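Tudor domain-containing protein 1 (PDB 5M9N) probably acts in piRNA-guided repression of transposons during spermatogenesis, this piece being an extended Tudor domain, a module that binds arginine-methylated peptides such as those of Piwi proteins. Local coordinates at residues A[41-44]-A[50-53]; A[27-32]-A[52-57]; A[180-183]-A[189-192]. All blocks are in the same frame, centred on the assembly; numbering follows the deposited sequence. Where two conformers were deposited one is given.

From the N terminus, the chain runs first through the loop 27-32, then through strand 36-44 and back antiparallel along strand 49-54. Contact 1 closes the hairpin between these strands, with five residues between its segments. In sequence, contact 2 encloses strand 36-44, bringing the loop ahead of it onto the end of strand 49-54, and ends on the same strand as contact 1, sharing Cys-52 and Gln-53 with it. Far later, contact 3 closes a second hairpin, 177-184 with 189-195, after the other two are complete. All three meet on one curled sheet: strand 36-44 pairs with 177-184, Phe-50 packs on Val-191, and Leu-31 touches Val-181 and Ser-189.

Contact 1. Residues A[41-44]-A[50-53]; sequences VAHI and FFCQ
The carbonyl of Phe-51 faces two successive amides of strand 41-44. It accepts a bond from Ala-42 N at 2.8 Å, with the donor tilted 19° from the carbonyl plane, and a weak one from His-43 N at 3.5 Å. Phe-51 also donates, its N reaching His-43 O at 2.9 Å in a bond nearly along the C=O axis. The same His-43 O lies in the plane of the Phe-51 ring, at its edge, while Phe-51 CD1 sits 4.1 Å from His-43 CB. Both side-chain NE2 atoms find partners outside the two segments, His-43 NE2 with Gln-45 NE2 and Gln-53 NE2 with Asp-119 O, while the Gln-53 amide also lies against Ala-42 CB, with Gln-53 OE1 3.8 Å from it. On the face carrying Val-41, Ile-44, Phe-50 and Cys-52, Val-41 has CG1 anti to the backbone N (chi1 177°), which puts CG1 4.0 Å from Phe-50 CD2 and CG2 4.1 Å from Cys-52 SG. Helix 162-172 packs against this face through Met-168 and Val-172. With Ala-42 and His-43 together opposite Phe-51, the geometry is that of a classic beta bulge in an antiparallel hairpin of the extended Tudor domain.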
loop_
_atom_site.group_PDB
_atom_site.type_symbol
_atom_site.label_atom_id
_atom_site.label_comp_id
_atom_site.label_asym_id
_atom_site.label_seq_id
_atom_site.Cartn_x
_atom_site.Cartn_y
_atom_site.Cartn_z
ATOM N N VAL A 41 8.619 3.664 3.554
ATOM C CA VAL A 41 8.432 2.729 2.427
ATOM C C VAL A 41 7.847 1.516 3.151
ATOM O O VAL A 41 8.473 0.900 4.007
ATOM C CB VAL A 41 9.730 2.452 1.656
ATOM C CG1 VAL A 41 9.542 1.427 0.529
ATOM C CG2 VAL A 41 10.254 3.753 1.048
ATOM N N ALA A 42 6.592 1.246 2.883
ATOM C CA ALA A 42 5.889 0.197 3.616
ATOM C C ALA A 42 6.093 -1.189 2.996
ATOM O O ALA A 42 6.208 -2.168 3.744
ATOM C CB ALA A 42 4.424 0.548 3.711
ATOM N N HIS A 43 6.104 -1.275 1.653
ATOM C CA HIS A 43 6.169 -2.543 0.906
ATOM C C HIS A 43 6.887 -2.280 -0.423
ATOM O O HIS A 43 6.572 -1.278 -1.032
ATOM C CB HIS A 43 4.724 -3.023 0.631
ATOM C CG HIS A 43 4.631 -4.393 0.034
ATOM N ND1 HIS A 43 4.725 -5.546 0.787
ATOM C CD2 HIS A 43 4.461 -4.797 -1.246
ATOM C CE1 HIS A 43 4.628 -6.599 -0.005
ATOM N NE2 HIS A 43 4.468 -6.171 -1.243
ATOM N N ILE A 44 7.771 -3.190 -0.871
ATOM C CA ILE A 44 8.567 -3.039 -2.098
ATOM C C ILE A 44 8.489 -4.306 -2.906
ATOM O O ILE A 44 8.951 -5.330 -2.426
ATOM C CB ILE A 44 10.090 -2.805 -1.809
ATOM C CG1 ILE A 44 10.289 -1.494 -1.028
ATOM C CG2 ILE A 44 10.951 -2.786 -3.096
ATOM C CD1 ILE A 44 11.738 -1.266 -0.612
ATOM N N PHE A 50 6.301 -0.107 -5.652
ATOM C CA PHE A 50 6.450 -0.038 -4.210
ATOM C C PHE A 50 5.425 0.916 -3.636
ATOM O O PHE A 50 4.741 1.579 -4.394
ATOM C CB PHE A 50 7.889 0.257 -3.793
ATOM C CG PHE A 50 8.354 1.670 -4.067
ATOM C CD1 PHE A 50 8.919 2.008 -5.283
ATOM C CD2 PHE A 50 8.266 2.643 -3.088
ATOM C CE1 PHE A 50 9.358 3.299 -5.571
ATOM C CE2 PHE A 50 8.689 3.923 -3.354
ATOM C CZ PHE A 50 9.259 4.256 -4.573
ATOM N N PHE A 51 5.329 0.961 -2.292
ATOM C CA PHE A 51 4.273 1.683 -1.587
ATOM C C PHE A 51 4.832 2.454 -0.431
ATOM O O PHE A 51 5.614 1.902 0.313
ATOM C CB PHE A 51 3.265 0.730 -1.002
ATOM C CG PHE A 51 2.460 0.037 -2.046
ATOM C CD1 PHE A 51 2.890 -1.130 -2.572
ATOM C CD2 PHE A 51 1.330 0.604 -2.496
ATOM C CE1 PHE A 51 2.130 -1.784 -3.556
ATOM C CE2 PHE A 51 0.538 -0.030 -3.453
ATOM C CZ PHE A 51 0.933 -1.226 -3.963
ATOM N N CYS A 52 4.356 3.670 -0.271
ATOM C CA CYS A 52 4.807 4.533 0.835
ATOM C C CYS A 52 3.550 4.850 1.617
ATOM O O CYS A 52 2.436 4.807 1.086
ATOM C CB CYS A 52 5.410 5.837 0.257
ATOM S SG CYS A 52 6.967 5.525 -0.579
ATOM N N GLN A 53 3.735 5.139 2.898
ATOM C CA GLN A 53 2.726 5.775 3.689
ATOM C C GLN A 53 3.299 7.082 4.273
ATOM O O GLN A 53 4.487 7.169 4.540
ATOM C CB GLN A 53 2.337 4.886 4.872
ATOM C CG GLN A 53 1.835 3.494 4.568
ATOM C CD GLN A 53 1.796 2.617 5.801
ATOM O OE1 GLN A 53 2.772 2.549 6.551
ATOM N NE2 GLN A 53 0.661 1.968 6.047
#

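Contact 2. Residues A[27-32]-A[52-57]; sequences KVLTLN and CQQLQS
Gln-54 and Leu-29 each set CG anti to the carbonyl carbon (chi1 -63° and -69°), and these torsions send the two side chains toward each other from opposite directions. Beyond CG the glutamine stays extended, chi2 174°, which carries its amide across to the loop 27-32. There Leu-29 CD2 meets both polar atoms of the amide, lying 3.8 Å from Gln-54 OE1 and 4.0 Å from Gln-54 NE2. Leu-31 approaches differently: it slides past the glutamine in the opposite sense and presents CD1 to Gln-54 NE2 at 3.8 Å. The amide is therefore touched by methyl groups from two leucines two residues apart, while the backbones remain distant, with the CA atoms of Leu-29 and Gln-54 9.9 Å apart.

Ile-146 of strand 146-150 touches all three side chains, and Phe-37 of strand 36-44 adds to the packing on Leu-31 and Gln-54. The contact thus lays the loop that precedes strand 36-44 over the end of strand 49-54. Directly after that strand, residues 54-57 form a turn closed by Ser-57 N, which donates to Gln-54 O at 3.0 Å. Ser-57 OG bonds to the same Gln-54 O at 2.8 Å, coming in almost in line with the C=O, and the chain leads on into helix 58-73.

No hydrogen bond joins the two segments; the contact between them is van der Waals in nature, leucine methyls against a polar amide, with no directed bond between them.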
loop_
_atom_site.group_PDB
_atom_site.type_symbol
_atom_site.label_atom_id
_atom_site.label_comp_id
_atom_site.label_asym_id
_atom_site.label_seq_id
_atom_site.Cartn_x
_atom_site.Cartn_y
_atom_site.Cartn_z
ATOM N N LYS A 27 -11.454 6.457 -1.364
ATOM C CA LYS A 27 -10.887 7.794 -1.561
ATOM C C LYS A 27 -9.379 7.676 -1.789
ATOM O O LYS A 27 -8.774 6.680 -1.409
ATOM C CB LYS A 27 -11.190 8.659 -0.351
ATOM C CG LYS A 27 -12.649 9.040 -0.230
ATOM C CD LYS A 27 -12.904 9.706 1.121
ATOM C CE LYS A 27 -14.110 10.622 1.100
ATOM N NZ LYS A 27 -15.342 9.849 0.778
ATOM N N VAL A 28 -8.781 8.688 -2.419
ATOM C CA VAL A 28 -7.366 8.644 -2.834
ATOM C C VAL A 28 -6.654 9.869 -2.282
ATOM O O VAL A 28 -7.171 10.992 -2.360
ATOM C CB VAL A 28 -7.239 8.586 -4.364
ATOM C CG1 VAL A 28 -5.789 8.765 -4.813
ATOM C CG2 VAL A 28 -7.778 7.255 -4.886
ATOM N N LEU A 29 -5.465 9.655 -1.719
ATOM C CA LEU A 29 -4.656 10.777 -1.307
ATOM C C LEU A 29 -4.362 11.649 -2.533
ATOM O O LEU A 29 -4.001 11.157 -3.596
ATOM C CB LEU A 29 -3.362 10.310 -0.642
ATOM C CG LEU A 29 -3.571 9.657 0.718
ATOM C CD1 LEU A 29 -2.403 8.761 1.075
ATOM C CD2 LEU A 29 -3.771 10.698 1.818
ATOM N N THR A 30 -4.631 12.940 -2.378
ATOM C CA THR A 30 -4.246 13.960 -3.331
ATOM C C THR A 30 -2.758 14.091 -3.090
ATOM O O THR A 30 -2.320 14.404 -1.955
ATOM C CB THR A 30 -4.948 15.319 -3.057
ATOM O OG1 THR A 30 -6.358 15.199 -3.283
ATOM C CG2 THR A 30 -4.384 16.457 -3.952
ATOM N N LEU A 31 -2.001 13.782 -4.136
ATOM C CA LEU A 31 -0.576 13.975 -4.178
ATOM C C LEU A 31 -0.333 14.805 -5.417
ATOM O O LEU A 31 -0.475 14.317 -6.535
ATOM C CB LEU A 31 0.147 12.644 -4.253
ATOM C CG LEU A 31 0.857 12.285 -2.955
ATOM C CD1 LEU A 31 -0.088 12.238 -1.775
ATOM C CD2 LEU A 31 1.595 10.972 -3.148
ATOM N N ASN A 32 -0.092 16.084 -5.214
ATOM C CA ASN A 32 0.230 16.984 -6.322
ATOM C C ASN A 32 1.712 16.865 -6.672
ATOM O O ASN A 32 2.550 16.565 -5.789
ATOM C CB ASN A 32 -0.129 18.423 -5.958
ATOM C CG ASN A 32 -1.621 18.603 -5.699
ATOM O OD1 ASN A 32 -2.013 19.191 -4.697
ATOM N ND2 ASN A 32 -2.455 18.069 -6.580
ATOM N N CYS A 52 4.356 3.670 -0.271
ATOM C CA CYS A 52 4.807 4.533 0.835
ATOM C C CYS A 52 3.550 4.850 1.617
ATOM O O CYS A 52 2.436 4.807 1.086
ATOM C CB CYS A 52 5.410 5.837 0.257
ATOM S SG CYS A 52 6.967 5.525 -0.579
ATOM N N GLN A 53 3.735 5.139 2.898
ATOM C CA GLN A 53 2.726 5.775 3.689
ATOM C C GLN A 53 3.299 7.082 4.273
ATOM O O GLN A 53 4.487 7.169 4.540
ATOM C CB GLN A 53 2.337 4.886 4.872
ATOM C CG GLN A 53 1.835 3.494 4.568
ATOM C CD GLN A 53 1.796 2.617 5.801
ATOM O OE1 GLN A 53 2.772 2.549 6.551
ATOM N NE2 GLN A 53 0.661 1.968 6.047
ATOM N N GLN A 54 2.404 8.026 4.498
ATOM C CA GLN A 54 2.690 9.264 5.111
ATOM C C GLN A 54 2.890 8.986 6.580
ATOM O O GLN A 54 2.070 8.320 7.213
ATOM C CB GLN A 54 1.545 10.228 4.893
ATOM C CG GLN A 54 1.325 10.552 3.433
ATOM C CD GLN A 54 0.090 11.389 3.206
ATOM O OE1 GLN A 54 -0.797 11.450 4.052
ATOM N NE2 GLN A 54 0.024 12.047 2.062
ATOM N N LEU A 55 3.967 9.487 7.140
ATOM C CA LEU A 55 4.225 9.254 8.557
ATOM C C LEU A 55 3.040 9.753 9.396
ATOM O O LEU A 55 2.628 9.092 10.345
ATOM C CB LEU A 55 5.543 9.891 8.956
ATOM C CG LEU A 55 5.947 9.760 10.419
ATOM C CD1 LEU A 55 5.836 8.342 10.992
ATOM C CD2 LEU A 55 7.356 10.312 10.572
ATOM N N GLN A 56 2.410 10.846 8.995
ATOM C CA GLN A 56 1.299 11.420 9.772
ATOM C C GLN A 56 0.032 10.532 9.834
ATOM O O GLN A 56 -0.929 10.900 10.511
ATOM C CB GLN A 56 0.953 12.856 9.289
ATOM C CG GLN A 56 1.759 13.984 9.941
ATOM C CD GLN A 56 2.856 14.551 9.052
ATOM O OE1 GLN A 56 3.842 13.870 8.799
ATOM N NE2 GLN A 56 2.701 15.809 8.594
ATOM N N SER A 57 0.072 9.369 9.162
ATOM C CA SER A 57 -0.975 8.335 9.142
ATOM C C SER A 57 -1.060 7.370 10.315
ATOM O O SER A 57 -2.042 6.595 10.386
ATOM C CB SER A 57 -0.789 7.419 7.873
ATOM O OG SER A 57 0.235 6.400 8.044
#

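Contact 3. Residues A[180-183]-A[189-192]; sequences KVVD and SLVE
Main-chain bonds do most of the joining between Lys-180 and Glu-192, which form a hydrogen-bonded antiparallel pair. Lys-180 N donates to Glu-192 O at 3.0 Å, nearly straight at 172°, and Glu-192 N returns a bond to Lys-180 O at 2.8 Å, both donors lying in the carbonyl planes. Lys-180 O is further approached by Val-191 CA at 3.0 Å, in a CA-H...O contact. Toward the other end, Leu-190 O receives Val-182 N at 2.8 Å and, weakly, Asp-183 N, while Leu-190 N donates to Asp-183 O. Two successive residues opposite one make this a classic beta bulge, set in the hairpin of strands 177-184 and 189-195 within the curled sheet that also contains strands 36-44, 49-54 and 146-150.

The charged pair lies on the same face as Leu-190. Lys-180 and Glu-192 run side by side; the lysine is extended apart from a slight bend at chi4 (-147°), and its NZ lies 3.3 Å from Glu-192 OE1 in a salt bridge, approaching from above the carboxylate plane.

Apolar contacts complete the pairing. Val-182 crosses Leu-190, CG1 standing 4.2 Å from Leu-190 CD2, and its other methyl, CG2, reaches Glu-192 CG at 4.1 Å. The Asp-183 CB methylene rests against Leu-190 CB. On the opposite face, Val-191 CG1 lies beside Lys-180 O and Val-181 CA, and Val-191 also packs on Cys-148.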
loop_
_atom_site.group_PDB
_atom_site.type_symbol
_atom_site.label_atom_id
_atom_site.label_comp_id
_atom_site.label_asym_id
_atom_site.label_seq_id
_atom_site.Cartn_x
_atom_site.Cartn_y
_atom_site.Cartn_z
ATOM N N LYS A 180 9.256 12.756 -2.629
ATOM C CA LYS A 180 8.957 13.901 -3.445
ATOM C C LYS A 180 8.286 13.442 -4.732
ATOM O O LYS A 180 8.874 12.646 -5.449
ATOM C CB LYS A 180 10.276 14.621 -3.744
ATOM C CG LYS A 180 10.156 15.856 -4.610
ATOM C CD LYS A 180 11.498 16.543 -4.620
ATOM C CE LYS A 180 11.713 17.469 -5.786
ATOM N NZ LYS A 180 13.147 17.465 -6.187
ATOM N N VAL A 181 7.100 13.974 -5.020
ATOM C CA VAL A 181 6.342 13.614 -6.231
ATOM C C VAL A 181 6.938 14.377 -7.428
ATOM O O VAL A 181 6.915 15.606 -7.459
ATOM C CB VAL A 181 4.843 13.940 -6.089
ATOM C CG1 VAL A 181 4.052 13.419 -7.293
ATOM C CG2 VAL A 181 4.264 13.382 -4.783
ATOM N N VAL A 182 7.527 13.634 -8.364
ATOM C CA VAL A 182 8.067 14.198 -9.599
ATOM C C VAL A 182 6.963 14.298 -10.685
ATOM O O VAL A 182 6.943 15.267 -11.458
ATOM C CB VAL A 182 9.195 13.321 -10.144
ATOM C CG1 VAL A 182 9.735 13.891 -11.443
ATOM C CG2 VAL A 182 10.302 13.125 -9.135
ATOM N N ASP A 183 6.107 13.275 -10.794
ATOM C CA ASP A 183 5.013 13.238 -11.796
ATOM C C ASP A 183 3.877 12.319 -11.359
ATOM O O ASP A 183 4.067 11.504 -10.469
ATOM C CB ASP A 183 5.535 12.704 -13.136
ATOM C CG ASP A 183 4.570 12.959 -14.339
ATOM O OD1 ASP A 183 3.684 13.876 -14.290
ATOM O OD2 ASP A 183 4.750 12.233 -15.365
ATOM N N SER A 189 2.352 7.294 -8.496
ATOM C CA SER A 189 3.222 8.459 -8.464
ATOM C C SER A 189 4.677 8.133 -8.760
ATOM O O SER A 189 5.220 7.211 -8.200
ATOM C CB SER A 189 3.150 9.129 -7.112
ATOM O OG SER A 189 1.840 9.478 -6.797
ATOM N N LEU A 190 5.301 8.931 -9.627
ATOM C CA LEU A 190 6.717 8.884 -9.851
ATOM C C LEU A 190 7.338 9.743 -8.747
ATOM O O LEU A 190 6.967 10.879 -8.604
ATOM C CB LEU A 190 7.053 9.495 -11.214
ATOM C CG LEU A 190 8.473 9.281 -11.722
ATOM C CD1 LEU A 190 8.810 7.832 -12.047
ATOM C CD2 LEU A 190 8.743 10.156 -12.961
ATOM N N VAL A 191 8.285 9.211 -8.008
ATOM C CA VAL A 191 8.817 9.931 -6.814
ATOM C C VAL A 191 10.327 9.844 -6.731
ATOM O O VAL A 191 10.948 8.947 -7.320
ATOM C CB VAL A 191 8.245 9.354 -5.477
ATOM C CG1 VAL A 191 6.747 9.586 -5.331
ATOM C CG2 VAL A 191 8.633 7.910 -5.288
ATOM N N GLU A 192 10.924 10.794 -6.008
ATOM C CA GLU A 192 12.285 10.642 -5.519
ATOM C C GLU A 192 12.179 10.268 -4.072
ATOM O O GLU A 192 11.267 10.731 -3.389
ATOM C CB GLU A 192 13.062 11.953 -5.612
ATOM C CG GLU A 192 13.690 12.228 -6.953
ATOM C CD GLU A 192 14.157 13.656 -7.071
ATOM O OE1 GLU A 192 14.192 14.359 -6.052
ATOM O OE2 GLU A 192 14.477 14.091 -8.188
#